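Local coordinates for adenosyl-chloride synthase (Thermotoga maritima, PDB 2ZBV), which binds adenosine and probably acts on S-adenosyl-L-methionine, as a hydrolase or a halogenase that would use chloride, at residues A20-I25 with I131-A136; L116-N121 with H127-F132; K218-V223 with L229-S234; K159-V164 with K169-V174. All blocks are in the same frame, centred on the assembly; numbering follows the deposited sequence.

Contact 1: A20-I25 with I131-A136; sequences AVIKRI and IFAPVA
I25 and V21 of helix 14-25 lean on P134 of helix 127-140, and I22 meets A133 one step round the same face. The two helices belong to the alpha/beta N-terminal domain and lie beside its mixed sheet, where I22 and F132 both touch L64 on strand 62-66. They run in roughly the same direction, crossing at -32° with their axes 8.7 Å apart at closest approach.

I25 is the side chain to follow. Its CB points at the opposite helix but stops short of it. CG1, set beside the backbone N with chi1 at -71°, is still 4.9 Å from CB of P134. An extended chi2 then sends CD1 on to P134, where it crosses the ring at a slant and lies 3.5 Å from CB, tighter than usual for two carbons. CG2 turns elsewhere, and the residue also packs on A137 and H138.

Isoleucine suits this place because its CG1-CD1 arm is long enough to reach across to the compact proline ring. Proline has no N-H, so its place in the helix coincides with a kink, yet its ring offers a smooth apolar flank. A133, with only a methyl to present, is filled out by CG1 of I22. Outside the packed face, K23 forms a salt bridge with E30 of the second subunit. V21 CG1 meets P134 CD at 4.0 Å.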
loop_
_atom_site.group_PDB
_atom_site.type_symbol
_atom_site.label_atom_id
_atom_site.label_comp_id
_atom_site.label_asym_id
_atom_site.label_seq_id
_atom_site.Cartn_x
_atom_site.Cartn_y
_atom_site.Cartn_z
ATOM N N ALA A 20 2.287 -10.433 -11.062
ATOM C CA ALA A 20 1.584 -11.258 -12.039
ATOM C C ALA A 20 2.585 -12.194 -12.708
ATOM O O ALA A 20 2.304 -13.374 -12.898
ATOM C CB ALA A 20 0.903 -10.381 -13.079
ATOM N N VAL A 21 3.758 -11.668 -13.046
ATOM C CA VAL A 21 4.793 -12.471 -13.684
ATOM C C VAL A 21 5.244 -13.598 -12.756
ATOM O O VAL A 21 5.429 -14.735 -13.188
ATOM C CB VAL A 21 6.011 -11.606 -14.061
ATOM C CG1 VAL A 21 7.198 -12.495 -14.405
ATOM C CG2 VAL A 21 5.658 -10.706 -15.252
ATOM N N ILE A 22 5.423 -13.274 -11.479
ATOM C CA ILE A 22 5.841 -14.260 -10.497
ATOM C C ILE A 22 4.792 -15.361 -10.344
ATOM O O ILE A 22 5.120 -16.550 -10.375
ATOM C CB ILE A 22 6.076 -13.602 -9.119
ATOM C CG1 ILE A 22 7.273 -12.652 -9.201
ATOM C CG2 ILE A 22 6.299 -14.687 -8.046
ATOM C CD1 ILE A 22 7.541 -11.893 -7.910
ATOM N N LYS A 23 3.534 -14.956 -10.194
ATOM C CA LYS A 23 2.423 -15.888 -10.016
ATOM C C LYS A 23 2.112 -16.724 -11.256
ATOM O O LYS A 23 1.474 -17.776 -11.158
ATOM C CB LYS A 23 1.166 -15.126 -9.595
ATOM C CG LYS A 23 1.211 -14.587 -8.175
ATOM C CD LYS A 23 1.147 -15.722 -7.162
ATOM C CE LYS A 23 0.947 -15.197 -5.751
ATOM N NZ LYS A 23 0.692 -16.313 -4.797
ATOM N N ARG A 24 2.543 -16.245 -12.418
ATOM C CA ARG A 24 2.322 -16.975 -13.662
ATOM C C ARG A 24 3.315 -18.125 -13.658
ATOM O O ARG A 24 2.997 -19.237 -14.078
ATOM C CB ARG A 24 2.561 -16.070 -14.882
ATOM C CG ARG A 24 1.538 -14.949 -15.023
ATOM C CD ARG A 24 1.859 -13.981 -16.166
ATOM N NE ARG A 24 1.668 -14.603 -17.475
ATOM C CZ ARG A 24 1.671 -13.943 -18.631
ATOM N NH1 ARG A 24 1.855 -12.627 -18.655
ATOM N NH2 ARG A 24 1.486 -14.602 -19.769
ATOM N N ILE A 25 4.518 -17.843 -13.165
ATOM C CA ILE A 25 5.568 -18.847 -13.084
ATOM C C ILE A 25 5.253 -19.842 -11.972
ATOM O O ILE A 25 5.319 -21.049 -12.177
ATOM C CB ILE A 25 6.927 -18.194 -12.808
ATOM C CG1 ILE A 25 7.393 -17.445 -14.054
ATOM C CG2 ILE A 25 7.951 -19.248 -12.409
ATOM C CD1 ILE A 25 8.687 -16.712 -13.856
ATOM N N ILE A 131 13.479 -9.689 -15.856
ATOM C CA ILE A 131 14.618 -10.501 -15.447
ATOM C C ILE A 131 14.654 -10.869 -13.962
ATOM O O ILE A 131 14.758 -12.045 -13.613
ATOM C CB ILE A 131 15.941 -9.789 -15.796
ATOM C CG1 ILE A 131 16.004 -9.497 -17.302
ATOM C CG2 ILE A 131 17.127 -10.650 -15.348
ATOM C CD1 ILE A 131 17.289 -8.784 -17.752
ATOM N N PHE A 132 14.577 -9.864 -13.093
ATOM C CA PHE A 132 14.642 -10.104 -11.652
ATOM C C PHE A 132 13.488 -10.891 -11.056
ATOM O O PHE A 132 13.710 -11.877 -10.348
ATOM C CB PHE A 132 14.788 -8.775 -10.899
ATOM C CG PHE A 132 16.079 -8.060 -11.181
ATOM C CD1 PHE A 132 17.300 -8.695 -10.969
ATOM C CD2 PHE A 132 16.075 -6.749 -11.650
ATOM C CE1 PHE A 132 18.500 -8.039 -11.223
ATOM C CE2 PHE A 132 17.271 -6.077 -11.909
ATOM C CZ PHE A 132 18.484 -6.720 -11.695
ATOM N N ALA A 133 12.258 -10.460 -11.330
ATOM C CA ALA A 133 11.097 -11.144 -10.775
ATOM C C ALA A 133 11.034 -12.613 -11.186
ATOM O O ALA A 133 10.915 -13.488 -10.336
ATOM C CB ALA A 133 9.803 -10.418 -11.176
ATOM N N PRO A 134 11.116 -12.906 -12.493
ATOM C CA PRO A 134 11.052 -14.320 -12.877
ATOM C C PRO A 134 12.185 -15.160 -12.287
ATOM O O PRO A 134 11.980 -16.319 -11.915
ATOM C CB PRO A 134 11.060 -14.267 -14.411
ATOM C CG PRO A 134 11.737 -12.951 -14.726
ATOM C CD PRO A 134 11.153 -12.035 -13.680
ATOM N N VAL A 135 13.377 -14.580 -12.192
ATOM C CA VAL A 135 14.503 -15.299 -11.614
ATOM C C VAL A 135 14.214 -15.630 -10.148
ATOM O O VAL A 135 14.435 -16.764 -9.700
ATOM C CB VAL A 135 15.804 -14.479 -11.734
ATOM C CG1 VAL A 135 16.876 -15.038 -10.808
ATOM C CG2 VAL A 135 16.300 -14.531 -13.180
ATOM N N ALA A 136 13.702 -14.649 -9.404
ATOM C CA ALA A 136 13.365 -14.875 -8.001
ATOM C C ALA A 136 12.290 -15.955 -7.925
ATOM O O ALA A 136 12.328 -16.818 -7.051
ATOM C CB ALA A 136 12.855 -13.582 -7.358
#

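Contact 2: L116-N121 with H127-F132; sequences LFYKKN and HGRDIF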
loop_
_atom_site.group_PDB
_atom_site.type_symbol
_atom_site.label_atom_id
_atom_site.label_comp_id
_atom_site.label_asym_id
_atom_site.label_seq_id
_atom_site.Cartn_x
_atom_site.Cartn_y
_atom_site.Cartn_z
ATOM N N LEU A 116 15.512 -18.132 -18.010
ATOM C CA LEU A 116 14.787 -17.809 -16.789
ATOM C C LEU A 116 13.985 -16.510 -16.925
ATOM O O LEU A 116 13.141 -16.198 -16.076
ATOM C CB LEU A 116 15.774 -17.682 -15.628
ATOM C CG LEU A 116 16.668 -18.908 -15.393
ATOM C CD1 LEU A 116 17.688 -18.600 -14.299
ATOM C CD2 LEU A 116 15.805 -20.108 -15.011
ATOM N N PHE A 117 14.240 -15.768 -17.997
ATOM C CA PHE A 117 13.569 -14.488 -18.228
ATOM C C PHE A 117 12.090 -14.615 -18.548
ATOM O O PHE A 117 11.625 -15.666 -18.980
ATOM C CB PHE A 117 14.262 -13.720 -19.367
ATOM C CG PHE A 117 15.705 -13.378 -19.092
ATOM C CD1 PHE A 117 16.311 -13.736 -17.889
ATOM C CD2 PHE A 117 16.452 -12.679 -20.031
ATOM C CE1 PHE A 117 17.633 -13.400 -17.623
ATOM C CE2 PHE A 117 17.778 -12.337 -19.777
ATOM C CZ PHE A 117 18.371 -12.696 -18.570
ATOM N N TYR A 118 11.358 -13.527 -18.332
ATOM C CA TYR A 118 9.927 -13.474 -18.609
ATOM C C TYR A 118 9.748 -13.266 -20.112
ATOM O O TYR A 118 8.780 -13.739 -20.704
ATOM C CB TYR A 118 9.291 -12.330 -17.802
ATOM C CG TYR A 118 7.935 -11.836 -18.271
ATOM C CD1 TYR A 118 6.847 -12.700 -18.398
ATOM C CD2 TYR A 118 7.734 -10.480 -18.551
ATOM C CE1 TYR A 118 5.582 -12.219 -18.794
ATOM C CE2 TYR A 118 6.491 -9.993 -18.944
ATOM C CZ TYR A 118 5.418 -10.864 -19.063
ATOM O OH TYR A 118 4.190 -10.364 -19.438
ATOM N N LYS A 119 10.692 -12.563 -20.729
ATOM C CA LYS A 119 10.640 -12.327 -22.168
ATOM C C LYS A 119 11.994 -12.539 -22.824
ATOM O O LYS A 119 13.034 -12.288 -22.221
ATOM C CB LYS A 119 10.131 -10.915 -22.469
ATOM C CG LYS A 119 8.657 -10.748 -22.148
ATOM C CD LYS A 119 8.039 -9.537 -22.825
ATOM C CE LYS A 119 8.568 -8.237 -22.271
ATOM N NZ LYS A 119 7.698 -7.122 -22.731
ATOM N N LYS A 120 11.966 -13.011 -24.066
ATOM C CA LYS A 120 13.180 -13.269 -24.826
ATOM C C LYS A 120 14.001 -11.991 -24.949
ATOM O O LYS A 120 15.223 -12.009 -24.815
ATOM C CB LYS A 120 12.815 -13.800 -26.216
ATOM C CG LYS A 120 14.007 -14.220 -27.066
ATOM C CD LYS A 120 13.552 -14.889 -28.361
ATOM C CE LYS A 120 12.700 -13.948 -29.210
ATOM N NZ LYS A 120 12.219 -14.599 -30.469
ATOM N N ASN A 121 13.315 -10.882 -25.199
ATOM C CA ASN A 121 13.959 -9.577 -25.328
ATOM C C ASN A 121 13.451 -8.662 -24.215
ATOM O O ASN A 121 12.409 -8.022 -24.349
ATOM C CB ASN A 121 13.632 -8.955 -26.691
ATOM C CG ASN A 121 14.269 -9.705 -27.847
ATOM O OD1 ASN A 121 13.705 -9.766 -28.941
ATOM N ND2 ASN A 121 15.457 -10.264 -27.618
ATOM N N HIS A 127 13.901 -4.241 -15.990
ATOM C CA HIS A 127 14.460 -5.564 -15.746
ATOM C C HIS A 127 13.787 -6.170 -14.513
ATOM O O HIS A 127 13.757 -7.387 -14.346
ATOM C CB HIS A 127 15.974 -5.473 -15.544
ATOM C CG HIS A 127 16.742 -5.210 -16.805
ATOM N ND1 HIS A 127 16.129 -4.980 -18.018
ATOM C CD2 HIS A 127 18.075 -5.128 -17.037
ATOM C CE1 HIS A 127 17.049 -4.768 -18.944
ATOM N NE2 HIS A 127 18.238 -4.852 -18.375
ATOM N N GLY A 128 13.232 -5.313 -13.656
ATOM C CA GLY A 128 12.544 -5.805 -12.476
ATOM C C GLY A 128 11.459 -6.807 -12.849
ATOM O O GLY A 128 11.262 -7.807 -12.157
ATOM N N ARG A 129 10.753 -6.542 -13.943
ATOM C CA ARG A 129 9.681 -7.431 -14.410
ATOM C C ARG A 129 10.175 -8.545 -15.337
ATOM O O ARG A 129 9.742 -9.697 -15.232
ATOM C CB ARG A 129 8.616 -6.633 -15.181
ATOM C CG ARG A 129 7.562 -7.500 -15.889
ATOM C CD ARG A 129 6.777 -6.712 -16.947
ATOM N NE ARG A 129 7.619 -6.333 -18.082
ATOM C CZ ARG A 129 7.301 -5.412 -18.989
ATOM N NH1 ARG A 129 6.146 -4.759 -18.908
ATOM N NH2 ARG A 129 8.148 -5.133 -19.974
ATOM N N ASP A 130 11.083 -8.186 -16.241
ATOM C CA ASP A 130 11.575 -9.119 -17.244
ATOM C C ASP A 130 12.709 -10.052 -16.875
ATOM O O ASP A 130 12.874 -11.096 -17.511
ATOM C CB ASP A 130 11.963 -8.344 -18.506
ATOM C CG ASP A 130 10.821 -7.505 -19.039
ATOM O OD1 ASP A 130 9.654 -7.897 -18.822
ATOM O OD2 ASP A 130 11.088 -6.465 -19.683
ATOM N N ILE A 131 13.479 -9.689 -15.856
ATOM C CA ILE A 131 14.618 -10.501 -15.447
ATOM C C ILE A 131 14.654 -10.869 -13.962
ATOM O O ILE A 131 14.758 -12.045 -13.613
ATOM C CB ILE A 131 15.941 -9.789 -15.796
ATOM C CG1 ILE A 131 16.004 -9.497 -17.302
ATOM C CG2 ILE A 131 17.127 -10.650 -15.348
ATOM C CD1 ILE A 131 17.289 -8.784 -17.752
ATOM N N PHE A 132 14.577 -9.864 -13.093
ATOM C CA PHE A 132 14.642 -10.104 -11.652
ATOM C C PHE A 132 13.488 -10.891 -11.056
ATOM O O PHE A 132 13.710 -11.877 -10.348
ATOM C CB PHE A 132 14.788 -8.775 -10.899
ATOM C CG PHE A 132 16.079 -8.060 -11.181
ATOM C CD1 PHE A 132 17.300 -8.695 -10.969
ATOM C CD2 PHE A 132 16.075 -6.749 -11.650
ATOM C CE1 PHE A 132 18.500 -8.039 -11.223
ATOM C CE2 PHE A 132 17.271 -6.077 -11.909
ATOM C CZ PHE A 132 18.484 -6.720 -11.695
#
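Y118 gives its backbone N-H to the carbonyl O of D130, a nearly straight bond of 3.0 Å (170° at the hydrogen) tying the loop to the first turns of helix 127-140. R129 grips the D130 carboxylate side-on: NE reaches OD1 at 2.7 Å, and NH2 meets the syn lone pair of OD2, which also bonds S123. This fork probably fixes the rotation of both groups. OD1 also lies 3.2 Å from Y118 CD2, at the ring edge, with ring and carboxylate planes 25° apart. K119, bent at chi3 (-68°), brings CE against the same carboxylate, and its NZ stands by R129 NH2, so two cations share the neighbourhood of one anion. Further out, the Y118 hydroxyl and R129 NH1 both find D56 of the second subunit.

The packing centres on I131. Its CG1 sits over the middle of the F117 ring, a CH-pi contact of 4.0 Å, while CG2 touches CE1 at 3.6 Å; a branched aliphatic suits a flat aromatic face.

H127 O accepts from I131 N and also from F132 N, and the second, longer-spaced bond marks a pi-type turn. It opens the helix at a subunit interface, with the R129 side chain about 8 Å from bound adenosine.

Contact 3: K218-V223 with L229-S234; sequences KAFGDV and LVHPDS. With ADN (adenosine), chain F.
F220 carries the adenine of bound adenosine over one face of its ring, with C5 3.5 Å above the centre and CD2 of the phenylalanine equally near C4. From the side away from the base come H231 and L229, both obliquely. The imidazole is turned 69° to the phenyl plane, its NE2 3.7 Å from F220 CE1. NE2 has a weak hydrogen bond to E239, whereas ND1 is buried without a partner in the model.

L229 fills the space behind the ring. Its CG lies between the backbone N and the carbonyl carbon (chi1 64°), a crowded position that turns the branch toward the 218-223 loop. CD1 rests 3.8 Å from CA of F220, and CD2 meets V223 CG2 at 4.0 Å. Leucine fits because its fork can serve two neighbours at once.

The phenylalanine starts a short 3-10 turn at 220-222, which is braced by D222: its OD2 takes the N-H of A219 at 2.7 Å from above the carboxylate plane, and its N bonds back to A219 O. With an alanine in place of the phenylalanine, the adenine would probably lose its flat support and a gap would open beside H231 and L229.

Adenosine is bonded here by N182, V242 and L244, and across the boundary by D7, D68 and T125 of the third subunit: a nucleoside site between the C-terminal domain of one subunit and the N-terminal domain of the next.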
loop_
_atom_site.group_PDB
_atom_site.type_symbol
_atom_site.label_atom_id
_atom_site.label_comp_id
_atom_site.label_asym_id
_atom_site.label_seq_id
_atom_site.Cartn_x
_atom_site.Cartn_y
_atom_site.Cartn_z
ATOM N N LYS A 218 13.391 2.493 27.358
ATOM C CA LYS A 218 12.966 1.276 26.686
ATOM C C LYS A 218 11.757 1.529 25.795
ATOM O O LYS A 218 11.730 1.107 24.636
ATOM C CB LYS A 218 12.606 0.206 27.717
ATOM C CG LYS A 218 13.766 -0.264 28.577
ATOM C CD LYS A 218 13.290 -1.295 29.591
ATOM C CE LYS A 218 14.431 -1.799 30.461
ATOM N NZ LYS A 218 13.932 -2.749 31.502
ATOM N N ALA A 219 10.762 2.226 26.338
ATOM C CA ALA A 219 9.530 2.505 25.606
ATOM C C ALA A 219 9.247 3.997 25.455
ATOM O O ALA A 219 9.670 4.808 26.281
ATOM C CB ALA A 219 8.351 1.823 26.305
ATOM N N PHE A 220 8.519 4.349 24.398
ATOM C CA PHE A 220 8.173 5.743 24.130
ATOM C C PHE A 220 7.475 6.356 25.345
ATOM O O PHE A 220 7.761 7.495 25.741
ATOM C CB PHE A 220 7.234 5.833 22.919
ATOM C CG PHE A 220 7.750 5.132 21.694
ATOM C CD1 PHE A 220 8.828 5.649 20.977
ATOM C CD2 PHE A 220 7.160 3.943 21.258
ATOM C CE1 PHE A 220 9.314 4.998 19.842
ATOM C CE2 PHE A 220 7.635 3.285 20.127
ATOM C CZ PHE A 220 8.717 3.813 19.416
ATOM N N GLY A 221 6.566 5.587 25.936
ATOM C CA GLY A 221 5.818 6.068 27.082
ATOM C C GLY A 221 6.608 6.208 28.371
ATOM O O GLY A 221 6.034 6.553 29.403
ATOM N N ASP A 222 7.912 5.943 28.326
ATOM C CA ASP A 222 8.740 6.056 29.526
ATOM C C ASP A 222 9.149 7.494 29.811
ATOM O O ASP A 222 9.783 7.780 30.829
ATOM C CB ASP A 222 9.986 5.179 29.415
ATOM C CG ASP A 222 9.655 3.706 29.466
ATOM O OD1 ASP A 222 8.599 3.360 30.040
ATOM O OD2 ASP A 222 10.448 2.896 28.947
ATOM N N VAL A 223 8.795 8.393 28.899
ATOM C CA VAL A 223 9.086 9.806 29.070
ATOM C C VAL A 223 7.764 10.519 28.863
ATOM O O VAL A 223 6.806 9.923 28.363
ATOM C CB VAL A 223 10.133 10.320 28.047
ATOM C CG1 VAL A 223 11.444 9.567 28.235
ATOM C CG2 VAL A 223 9.613 10.160 26.619
ATOM N N LEU A 229 13.773 10.702 23.384
ATOM C CA LEU A 229 14.296 9.498 24.009
ATOM C C LEU A 229 15.195 8.748 23.041
ATOM O O LEU A 229 15.027 8.828 21.818
ATOM C CB LEU A 229 13.171 8.558 24.458
ATOM C CG LEU A 229 12.282 7.951 23.363
ATOM C CD1 LEU A 229 11.888 6.524 23.723
ATOM C CD2 LEU A 229 11.055 8.826 23.174
ATOM N N VAL A 230 16.154 8.025 23.604
ATOM C CA VAL A 230 17.071 7.213 22.820
ATOM C C VAL A 230 16.764 5.780 23.221
ATOM O O VAL A 230 16.682 5.463 24.409
ATOM C CB VAL A 230 18.546 7.548 23.146
ATOM C CG1 VAL A 230 19.454 6.436 22.666
ATOM C CG2 VAL A 230 18.935 8.865 22.478
ATOM N N HIS A 231 16.574 4.912 22.237
ATOM C CA HIS A 231 16.264 3.529 22.549
ATOM C C HIS A 231 16.690 2.606 21.415
ATOM O O HIS A 231 17.125 3.065 20.351
ATOM C CB HIS A 231 14.758 3.384 22.790
ATOM C CG HIS A 231 13.937 3.553 21.549
ATOM N ND1 HIS A 231 13.186 2.531 21.010
ATOM C CD2 HIS A 231 13.782 4.611 20.719
ATOM C CE1 HIS A 231 12.602 2.952 19.903
ATOM N NE2 HIS A 231 12.946 4.211 19.703
ATOM N N PRO A 232 16.601 1.287 21.638
ATOM C CA PRO A 232 16.987 0.360 20.570
ATOM C C PRO A 232 15.738 0.067 19.739
ATOM O O PRO A 232 14.721 -0.328 20.301
ATOM C CB PRO A 232 17.469 -0.863 21.339
ATOM C CG PRO A 232 16.556 -0.881 22.541
ATOM C CD PRO A 232 16.476 0.587 22.934
ATOM N N ASP A 233 15.796 0.276 18.423
ATOM C CA ASP A 233 14.626 0.005 17.592
ATOM C C ASP A 233 14.416 -1.506 17.468
ATOM O O ASP A 233 15.150 -2.287 18.067
ATOM C CB ASP A 233 14.735 0.667 16.203
ATOM C CG ASP A 233 15.848 0.090 15.338
ATOM O OD1 ASP A 233 16.311 -1.037 15.605
ATOM O OD2 ASP A 233 16.248 0.772 14.364
ATOM N N SER A 234 13.412 -1.913 16.700
ATOM C CA SER A 234 13.091 -3.328 16.554
ATOM C C SER A 234 14.153 -4.196 15.880
ATOM O O SER A 234 14.070 -5.419 15.934
ATOM C CB SER A 234 11.759 -3.481 15.812
ATOM O OG SER A 234 11.824 -2.934 14.509
HETATM O "O5'" ADN F . 4.946 -0.983 18.082
HETATM C "C5'" ADN F . 4.181 -0.329 17.080
HETATM C "C4'" ADN F . 3.487 0.872 17.711
HETATM O "O4'" ADN F . 4.451 1.831 18.216
HETATM C "C3'" ADN F . 2.609 1.642 16.702
HETATM O "O3'" ADN F . 1.279 1.152 16.732
HETATM C "C2'" ADN F . 2.751 3.126 17.145
HETATM O "O2'" ADN F . 1.484 3.695 17.527
HETATM C "C1'" ADN F . 3.749 3.100 18.311
HETATM N N9 ADN F . 4.712 4.204 18.188
HETATM C C8 ADN F . 5.663 4.347 17.206
HETATM N N7 ADN F . 6.342 5.437 17.394
HETATM C C5 ADN F . 5.884 6.068 18.497
HETATM C C6 ADN F . 6.223 7.275 19.183
HETATM N N6 ADN F . 7.236 8.082 18.715
HETATM N N1 ADN F . 5.530 7.608 20.294
HETATM C C2 ADN F . 4.542 6.833 20.761
HETATM N N3 ADN F . 4.196 5.697 20.147
HETATM C C4 ADN F . 4.832 5.284 19.028
#

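Contact 4: K159-V164 with K169-V174; sequences KMRKPV and KVIGEV
I171 lies alongside V164, the two side chains pointing the same way with their CG2 methyls 3.5 Å apart. Its other branch leaves anti to the backbone N (chi1 173°), and that sends CD1 to the edge of the R161 guanidinium, near its plane and 3.3 Å from NE. The arginine, extended from CG to NE, crosses the isoleucine at about a right angle, its arm long enough to carry the guanidinium across the isoleucine's end. A glycine here removes both branches, which would probably leave V164 CG2 without its packing partner and the R161 head freer to swing.

This is the mouth of a beta hairpin, strand 164-166 turning back antiparallel onto strand 169-177. I171 N donates to V164 O over 3.2 Å, nearly straight at 167°. One residue before V164, P163 has no N-H to offer; instead its CA approaches I171 O at 3.3 Å in a CA-H...O contact. G172 faces the proline with their CA atoms 4.7 Å apart, glycine letting the backbones come this near without a side chain of its own between them.

Beyond the turn, K169 forms a salt bridge with E260 of strand 258-262. At the far end E173 OE2 comes 3.2 Å from the carbonyl O of R161, two acceptors that form no hydrogen bond with each other.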
loop_
_atom_site.group_PDB
_atom_site.type_symbol
_atom_site.label_atom_id
_atom_site.label_comp_id
_atom_site.label_asym_id
_atom_site.label_seq_id
_atom_site.Cartn_x
_atom_site.Cartn_y
_atom_site.Cartn_z
ATOM N N LYS A 159 30.175 2.906 -0.304
ATOM C CA LYS A 159 31.131 3.448 0.648
ATOM C C LYS A 159 30.372 3.977 1.857
ATOM O O LYS A 159 29.552 4.884 1.733
ATOM C CB LYS A 159 31.951 4.574 0.008
ATOM C CG LYS A 159 32.952 4.093 -1.034
ATOM C CD LYS A 159 33.746 5.251 -1.623
ATOM C CE LYS A 159 34.759 4.756 -2.645
ATOM N NZ LYS A 159 34.099 3.989 -3.740
HETATM N N MSE A 160 30.637 3.395 3.021
HETATM C CA MSE A 160 29.974 3.821 4.247
HETATM C C MSE A 160 30.971 3.961 5.382
HETATM O O MSE A 160 31.826 3.099 5.575
HETATM C CB MSE A 160 28.919 2.806 4.676
HETATM C CG MSE A 160 27.946 2.389 3.603
HETATM SE SE MSE A 160 26.606 1.226 4.365
HETATM C CE MSE A 160 25.020 2.186 3.789
ATOM N N ARG A 161 30.847 5.043 6.140
ATOM C CA ARG A 161 31.723 5.277 7.278
ATOM C C ARG A 161 31.163 4.470 8.446
ATOM O O ARG A 161 30.176 4.871 9.066
ATOM C CB ARG A 161 31.743 6.767 7.624
ATOM C CG ARG A 161 32.537 7.117 8.870
ATOM C CD ARG A 161 32.398 8.595 9.199
ATOM N NE ARG A 161 33.047 8.944 10.460
ATOM C CZ ARG A 161 34.357 8.860 10.680
ATOM N NH1 ARG A 161 35.172 8.438 9.720
ATOM N NH2 ARG A 161 34.852 9.199 11.862
ATOM N N LYS A 162 31.784 3.330 8.732
ATOM C CA LYS A 162 31.339 2.462 9.819
ATOM C C LYS A 162 31.197 3.204 11.143
ATOM O O LYS A 162 32.061 3.994 11.519
ATOM C CB LYS A 162 32.316 1.294 10.007
ATOM C CG LYS A 162 32.210 0.622 11.377
ATOM C CD LYS A 162 31.594 -0.767 11.324
ATOM C CE LYS A 162 32.622 -1.817 10.936
ATOM N NZ LYS A 162 32.080 -3.195 11.092
ATOM N N PRO A 163 30.093 2.958 11.865
ATOM C CA PRO A 163 29.897 3.632 13.150
ATOM C C PRO A 163 30.924 3.100 14.145
ATOM O O PRO A 163 31.062 1.888 14.317
ATOM C CB PRO A 163 28.466 3.252 13.523
ATOM C CG PRO A 163 28.327 1.888 12.934
ATOM C CD PRO A 163 28.968 2.055 11.572
ATOM N N VAL A 164 31.650 4.006 14.785
ATOM C CA VAL A 164 32.660 3.603 15.752
ATOM C C VAL A 164 32.462 4.276 17.099
ATOM O O VAL A 164 31.779 5.295 17.208
ATOM C CB VAL A 164 34.080 3.949 15.256
ATOM C CG1 VAL A 164 34.393 3.187 13.973
ATOM C CG2 VAL A 164 34.192 5.451 15.033
ATOM N N LYS A 169 31.911 8.778 23.174
ATOM C CA LYS A 169 30.788 8.977 22.267
ATOM C C LYS A 169 30.777 8.021 21.085
ATOM O O LYS A 169 31.774 7.358 20.783
ATOM C CB LYS A 169 30.776 10.415 21.744
ATOM C CG LYS A 169 31.922 10.738 20.804
ATOM C CD LYS A 169 31.817 12.161 20.280
ATOM C CE LYS A 169 32.945 12.469 19.307
ATOM N NZ LYS A 169 32.874 13.857 18.773
ATOM N N VAL A 170 29.629 7.959 20.421
ATOM C CA VAL A 170 29.461 7.117 19.251
ATOM C C VAL A 170 29.076 8.010 18.078
ATOM O O VAL A 170 28.196 8.866 18.195
ATOM C CB VAL A 170 28.360 6.058 19.469
ATOM C CG1 VAL A 170 28.815 5.039 20.497
ATOM C CG2 VAL A 170 27.078 6.729 19.931
ATOM N N ILE A 171 29.756 7.818 16.955
ATOM C CA ILE A 171 29.494 8.597 15.755
ATOM C C ILE A 171 28.832 7.701 14.716
ATOM O O ILE A 171 29.221 6.548 14.544
ATOM C CB ILE A 171 30.806 9.166 15.164
ATOM C CG1 ILE A 171 30.526 9.822 13.808
ATOM C CG2 ILE A 171 31.836 8.053 15.027
ATOM C CD1 ILE A 171 31.762 10.346 13.097
ATOM N N GLY A 172 27.827 8.234 14.032
ATOM C CA GLY A 172 27.134 7.456 13.024
ATOM C C GLY A 172 26.334 8.337 12.089
ATOM O O GLY A 172 26.616 9.531 11.952
ATOM N N GLU A 173 25.327 7.751 11.449
ATOM C CA GLU A 173 24.484 8.486 10.514
ATOM C C GLU A 173 23.041 8.029 10.642
ATOM O O GLU A 173 22.775 6.933 11.125
ATOM C CB GLU A 173 24.947 8.226 9.079
ATOM C CG GLU A 173 26.429 8.461 8.848
ATOM C CD GLU A 173 26.980 7.602 7.727
ATOM O OE1 GLU A 173 26.533 7.763 6.573
ATOM O OE2 GLU A 173 27.858 6.758 8.009
ATOM N N VAL A 174 22.120 8.880 10.198
ATOM C CA VAL A 174 20.696 8.563 10.209
ATOM C C VAL A 174 20.476 7.605 9.039
ATOM O O VAL A 174 20.760 7.941 7.885
ATOM C CB VAL A 174 19.834 9.826 9.983
ATOM C CG1 VAL A 174 18.366 9.439 9.824
ATOM C CG2 VAL A 174 20.002 10.790 11.155
#

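How the contacts relate
From the N terminus, contact 1 opens on helix 14-25 and closes on helix 127-140 with 105 residues between, bridging much of the N-terminal domain. Contact 2 nests within that span: residues 116-121 fold back on the start of the same helix, and the two contacts share I131 and F132. A133 N probably bonds to G128 O between them, and both touch the second subunit. The chain then leaves for contact 4, a hairpin closed over four residues, and finally contact 3, closed over five. These last two follow in series without crossing; both reach the C-terminal sheet, centres about 21 Å apart, while contact 3 lies about 40 Å from contact 1, centre to centre.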